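Local coordinates for phage-like element PBSX protein XepA (Bacillus subtilis, PDB 6IA5), which is of unknown function but forms a pentamer, belongs to a prophage lytic cassette and does not seem to take part in host cell lysis, at residues V205-W217 with A239-F251. Sequence-based numbering, arbitrary orientation.
Sequences VYGTAEMSEVKFW and ASSTLGKAEAWAF
Lys-245 reaches the 207-210 connection between strands 200-207 and 211-219, which do not pair with each other, and donates from NZ to two backbone carbonyls, Gly-207 O at 2.9 Å and Ala-209 O at 2.8 Å. Its chain is extended beyond CG, which carries the ammonium that far; the donor stands 39° out of the Ala-209 carbonyl plane, so no lone pair is aimed at it. Next in the chain, Ala-246 and Glu-247 both oppose Val-205 in a G1 beta bulge, where Glu-247 N donates to Val-205 O at 3.3 Å. The two segments thus pair twice in the all-antiparallel C-terminal beta domain: strand 247-252 with 200-207, and the short strand 241-242 with 211-219, where Val-214 and Thr-242 form a hydrogen-bonded pair. Between these pairings, Phe-216 CZ lies 3.7 Å from Trp-249 CD2, over the indole, in an edge-to-face contact with planes at 57°. Phe-251 turns its own edge onto one face of Phe-216, the planes at 87°, while Ser-241 CA makes a CH-pi contact on the opposite face. Met-261 and Ile-228 also touch Phe-216 and Phe-251. Trp-249 NE1 donates to Glu-247 OE2 at 2.8 Å; OE2 lies in the indole plane, while the N-H meets the carboxylate from above its plane. Thr-242 OG1 accepts Gly-244 N at 2.9 Å in an ST turn.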
loop_
_atom_site.group_PDB
_atom_site.type_symbol
_atom_site.label_atom_id
_atom_site.label_comp_id
_atom_site.label_asym_id
_atom_site.label_seq_id
_atom_site.Cartn_x
_atom_site.Cartn_y
_atom_site.Cartn_z
ATOM N N VAL E 205 28.463 -27.109 22.831
ATOM C CA VAL E 205 29.847 -27.234 23.276
ATOM C C VAL E 205 30.344 -28.593 22.776
ATOM O O VAL E 205 29.741 -29.625 23.074
ATOM C CB VAL E 205 29.951 -27.145 24.813
ATOM C CG1 VAL E 205 31.398 -27.304 25.292
ATOM C CG2 VAL E 205 29.320 -25.858 25.354
ATOM N N TYR E 206 31.435 -28.591 21.996
ATOM C CA TYR E 206 31.906 -29.824 21.385
ATOM C C TYR E 206 33.375 -29.696 20.984
ATOM O O TYR E 206 33.840 -28.609 20.645
ATOM C CB TYR E 206 31.046 -30.199 20.171
ATOM C CG TYR E 206 31.057 -29.172 19.067
ATOM C CD1 TYR E 206 30.243 -28.052 19.134
ATOM C CD2 TYR E 206 31.856 -29.326 17.944
ATOM C CE1 TYR E 206 30.241 -27.095 18.128
ATOM C CE2 TYR E 206 31.847 -28.387 16.914
ATOM C CZ TYR E 206 31.043 -27.265 17.014
ATOM O OH TYR E 206 31.017 -26.310 16.037
ATOM N N GLY E 207 34.080 -30.834 21.010
ATOM C CA GLY E 207 35.428 -30.939 20.485
ATOM C C GLY E 207 36.214 -32.083 21.125
ATOM O O GLY E 207 35.639 -32.939 21.788
ATOM N N THR E 208 37.543 -32.040 20.965
ATOM C CA THR E 208 38.428 -33.114 21.395
ATOM C C THR E 208 38.960 -32.874 22.807
ATOM O O THR E 208 39.474 -33.811 23.414
ATOM C CB THR E 208 39.625 -33.282 20.445
ATOM O OG1 THR E 208 40.221 -31.993 20.332
ATOM C CG2 THR E 208 39.238 -33.738 19.054
ATOM N N ALA E 209 38.855 -31.642 23.334
ATOM C CA ALA E 209 39.452 -31.338 24.629
ATOM C C ALA E 209 39.099 -32.427 25.636
ATOM O O ALA E 209 37.946 -32.838 25.739
ATOM C CB ALA E 209 39.004 -29.984 25.117
ATOM N N GLU E 210 40.105 -32.900 26.382
ATOM C CA GLU E 210 39.863 -33.950 27.366
ATOM C C GLU E 210 39.314 -33.349 28.654
ATOM O O GLU E 210 38.645 -34.023 29.435
ATOM C CB GLU E 210 41.140 -34.747 27.654
ATOM C CG GLU E 210 41.417 -35.794 26.587
ATOM C CD GLU E 210 42.877 -36.156 26.385
ATOM O OE1 GLU E 210 43.720 -35.705 27.204
ATOM O OE2 GLU E 210 43.162 -36.885 25.402
ATOM N N MET E 211 39.675 -32.091 28.901
ATOM C CA MET E 211 39.219 -31.345 30.061
ATOM C C MET E 211 38.955 -29.923 29.575
ATOM O O MET E 211 39.734 -29.394 28.787
ATOM C CB MET E 211 40.329 -31.348 31.122
ATOM C CG MET E 211 40.284 -30.220 32.093
ATOM S SD MET E 211 39.438 -30.785 33.551
ATOM C CE MET E 211 38.553 -29.279 33.972
ATOM N N SER E 212 37.821 -29.357 29.993
ATOM C CA SER E 212 37.471 -27.984 29.666
ATOM C C SER E 212 36.402 -27.498 30.639
ATOM O O SER E 212 35.632 -28.294 31.188
ATOM C CB SER E 212 37.028 -27.805 28.237
ATOM O OG SER E 212 35.931 -28.657 27.947
ATOM N N GLU E 213 36.407 -26.187 30.880
ATOM C CA GLU E 213 35.337 -25.556 31.628
ATOM C C GLU E 213 34.862 -24.315 30.872
ATOM O O GLU E 213 35.663 -23.440 30.532
ATOM C CB GLU E 213 35.791 -25.215 33.045
ATOM C CG GLU E 213 34.670 -24.554 33.848
ATOM C CD GLU E 213 34.899 -24.520 35.351
ATOM O OE1 GLU E 213 36.049 -24.231 35.727
ATOM O OE2 GLU E 213 33.941 -24.803 36.142
ATOM N N VAL E 214 33.544 -24.262 30.630
ATOM C CA VAL E 214 32.916 -23.107 30.005
ATOM C C VAL E 214 32.029 -22.425 31.038
ATOM O O VAL E 214 31.226 -23.084 31.687
ATOM C CB VAL E 214 32.110 -23.503 28.761
ATOM C CG1 VAL E 214 31.470 -22.286 28.089
ATOM C CG2 VAL E 214 32.962 -24.295 27.781
ATOM N N LYS E 215 32.178 -21.100 31.160
ATOM C CA LYS E 215 31.380 -20.307 32.073
ATOM C C LYS E 215 30.473 -19.407 31.249
ATOM O O LYS E 215 30.926 -18.819 30.269
ATOM C CB LYS E 215 32.295 -19.489 32.985
ATOM C CG LYS E 215 31.622 -18.808 34.168
ATOM C CD LYS E 215 32.617 -18.328 35.212
ATOM C CE LYS E 215 32.038 -18.085 36.599
ATOM N NZ LYS E 215 30.630 -17.622 36.574
ATOM N N PHE E 216 29.196 -19.317 31.658
ATOM C CA PHE E 216 28.173 -18.616 30.893
ATOM C C PHE E 216 28.013 -17.193 31.428
ATOM O O PHE E 216 27.768 -16.999 32.620
ATOM C CB PHE E 216 26.835 -19.356 31.001
ATOM C CG PHE E 216 26.883 -20.849 30.764
ATOM C CD1 PHE E 216 27.773 -21.410 29.851
ATOM C CD2 PHE E 216 26.005 -21.701 31.432
ATOM C CE1 PHE E 216 27.783 -22.783 29.613
ATOM C CE2 PHE E 216 26.019 -23.070 31.195
ATOM C CZ PHE E 216 26.908 -23.604 30.283
ATOM N N TRP E 217 28.143 -16.203 30.536
ATOM C CA TRP E 217 28.113 -14.808 30.952
ATOM C C TRP E 217 27.160 -14.023 30.063
ATOM O O TRP E 217 27.071 -14.283 28.870
ATOM C CB TRP E 217 29.492 -14.158 30.804
ATOM C CG TRP E 217 30.631 -14.687 31.617
ATOM C CD1 TRP E 217 31.697 -15.399 31.146
ATOM C CD2 TRP E 217 30.901 -14.444 33.011
ATOM N NE1 TRP E 217 32.598 -15.632 32.151
ATOM C CE2 TRP E 217 32.146 -15.050 33.305
ATOM C CE3 TRP E 217 30.225 -13.772 34.037
ATOM C CZ2 TRP E 217 32.715 -15.019 34.581
ATOM C CZ3 TRP E 217 30.785 -13.739 35.300
ATOM C CH2 TRP E 217 32.011 -14.360 35.568
ATOM N N ALA E 239 22.545 -24.689 35.100
ATOM C CA ALA E 239 23.846 -24.338 35.650
ATOM C C ALA E 239 24.343 -23.060 34.982
ATOM O O ALA E 239 23.825 -22.675 33.930
ATOM C CB ALA E 239 24.833 -25.476 35.475
ATOM N N SER E 240 25.358 -22.436 35.606
ATOM C CA SER E 240 25.971 -21.241 35.036
ATOM C C SER E 240 27.355 -21.565 34.471
ATOM O O SER E 240 28.090 -20.663 34.068
ATOM C CB SER E 240 26.025 -20.128 36.051
ATOM O OG SER E 240 26.724 -20.589 37.209
ATOM N N SER E 241 27.678 -22.859 34.386
ATOM C CA SER E 241 28.903 -23.286 33.726
ATOM C C SER E 241 28.838 -24.790 33.474
ATOM O O SER E 241 27.915 -25.457 33.950
ATOM C CB SER E 241 30.125 -22.925 34.544
ATOM O OG SER E 241 30.159 -23.716 35.708
ATOM N N THR E 242 29.806 -25.301 32.700
ATOM C CA THR E 242 29.867 -26.727 32.436
ATOM C C THR E 242 31.313 -27.205 32.320
ATOM O O THR E 242 32.167 -26.483 31.807
ATOM C CB THR E 242 29.068 -27.106 31.180
ATOM O OG1 THR E 242 29.068 -28.531 31.108
ATOM C CG2 THR E 242 29.605 -26.528 29.892
ATOM N N LEU E 243 31.534 -28.443 32.771
ATOM C CA LEU E 243 32.779 -29.178 32.618
ATOM C C LEU E 243 32.608 -30.196 31.488
ATOM O O LEU E 243 33.537 -30.944 31.210
ATOM C CB LEU E 243 33.060 -29.927 33.934
ATOM C CG LEU E 243 34.047 -29.389 34.977
ATOM C CD1 LEU E 243 34.308 -27.919 34.872
ATOM C CD2 LEU E 243 33.605 -29.764 36.369
ATOM N N GLY E 244 31.418 -30.241 30.869
ATOM C CA GLY E 244 31.098 -31.255 29.871
ATOM C C GLY E 244 31.257 -30.749 28.435
ATOM O O GLY E 244 31.580 -29.575 28.208
ATOM N N LYS E 245 30.974 -31.636 27.471
ATOM C CA LYS E 245 30.971 -31.301 26.056
ATOM C C LYS E 245 30.052 -32.293 25.356
ATOM O O LYS E 245 29.517 -33.187 26.011
ATOM C CB LYS E 245 32.391 -31.388 25.488
ATOM C CG LYS E 245 32.980 -32.789 25.505
ATOM C CD LYS E 245 34.412 -32.812 25.026
ATOM C CE LYS E 245 35.006 -34.199 25.176
ATOM N NZ LYS E 245 36.144 -34.373 24.251
ATOM N N ALA E 246 29.892 -32.155 24.027
ATOM C CA ALA E 246 28.873 -32.908 23.310
ATOM C C ALA E 246 27.523 -32.655 23.988
ATOM O O ALA E 246 26.755 -33.576 24.259
ATOM C CB ALA E 246 29.222 -34.396 23.233
ATOM N N GLU E 247 27.246 -31.387 24.283
ATOM C CA GLU E 247 26.023 -31.014 24.968
ATOM C C GLU E 247 25.583 -29.640 24.474
ATOM O O GLU E 247 26.368 -28.911 23.878
ATOM C CB GLU E 247 26.205 -31.096 26.483
ATOM C CG GLU E 247 27.314 -30.224 26.995
ATOM C CD GLU E 247 27.657 -30.281 28.479
ATOM O OE1 GLU E 247 27.514 -31.347 29.118
ATOM O OE2 GLU E 247 28.076 -29.246 28.995
ATOM N N ALA E 248 24.306 -29.323 24.704
ATOM C CA ALA E 248 23.755 -28.045 24.296
ATOM C C ALA E 248 22.972 -27.454 25.469
ATOM O O ALA E 248 22.296 -28.179 26.195
ATOM C CB ALA E 248 22.879 -28.211 23.079
ATOM N N TRP E 249 23.039 -26.128 25.586
ATOM C CA TRP E 249 22.482 -25.380 26.699
ATOM C C TRP E 249 21.568 -24.300 26.137
ATOM O O TRP E 249 21.979 -23.572 25.238
ATOM C CB TRP E 249 23.621 -24.767 27.511
ATOM C CG TRP E 249 24.472 -25.774 28.229
ATOM C CD1 TRP E 249 25.560 -26.460 27.746
ATOM C CD2 TRP E 249 24.293 -26.199 29.594
ATOM N NE1 TRP E 249 26.067 -27.280 28.723
ATOM C CE2 TRP E 249 25.314 -27.139 29.867
ATOM C CE3 TRP E 249 23.379 -25.865 30.605
ATOM C CZ2 TRP E 249 25.447 -27.735 31.122
ATOM C CZ3 TRP E 249 23.506 -26.465 31.837
ATOM C CH2 TRP E 249 24.532 -27.389 32.090
ATOM N N ALA E 250 20.354 -24.197 26.697
ATOM C CA ALA E 250 19.357 -23.229 26.282
ATOM C C ALA E 250 19.338 -22.062 27.263
ATOM O O ALA E 250 19.302 -22.283 28.472
ATOM C CB ALA E 250 17.999 -23.898 26.180
ATOM N N PHE E 251 19.336 -20.825 26.730
ATOM C CA PHE E 251 19.345 -19.628 27.565
ATOM C C PHE E 251 18.224 -18.682 27.150
ATOM O O PHE E 251 17.937 -18.520 25.964
ATOM C CB PHE E 251 20.645 -18.837 27.388
ATOM C CG PHE E 251 21.891 -19.594 27.758
ATOM C CD1 PHE E 251 22.506 -20.451 26.858
ATOM C CD2 PHE E 251 22.434 -19.461 29.031
ATOM C CE1 PHE E 251 23.652 -21.150 27.213
ATOM C CE2 PHE E 251 23.571 -20.168 29.391
ATOM C CZ PHE E 251 24.180 -21.001 28.481
HETATM O O HOH W 1 36.411 -31.074 31.865
HETATM O O HOH W 2 33.448 -27.744 28.958
HETATM O O HOH W 3 31.369 -26.245 36.089
HETATM O O HOH W 4 28.384 -18.124 34.954
#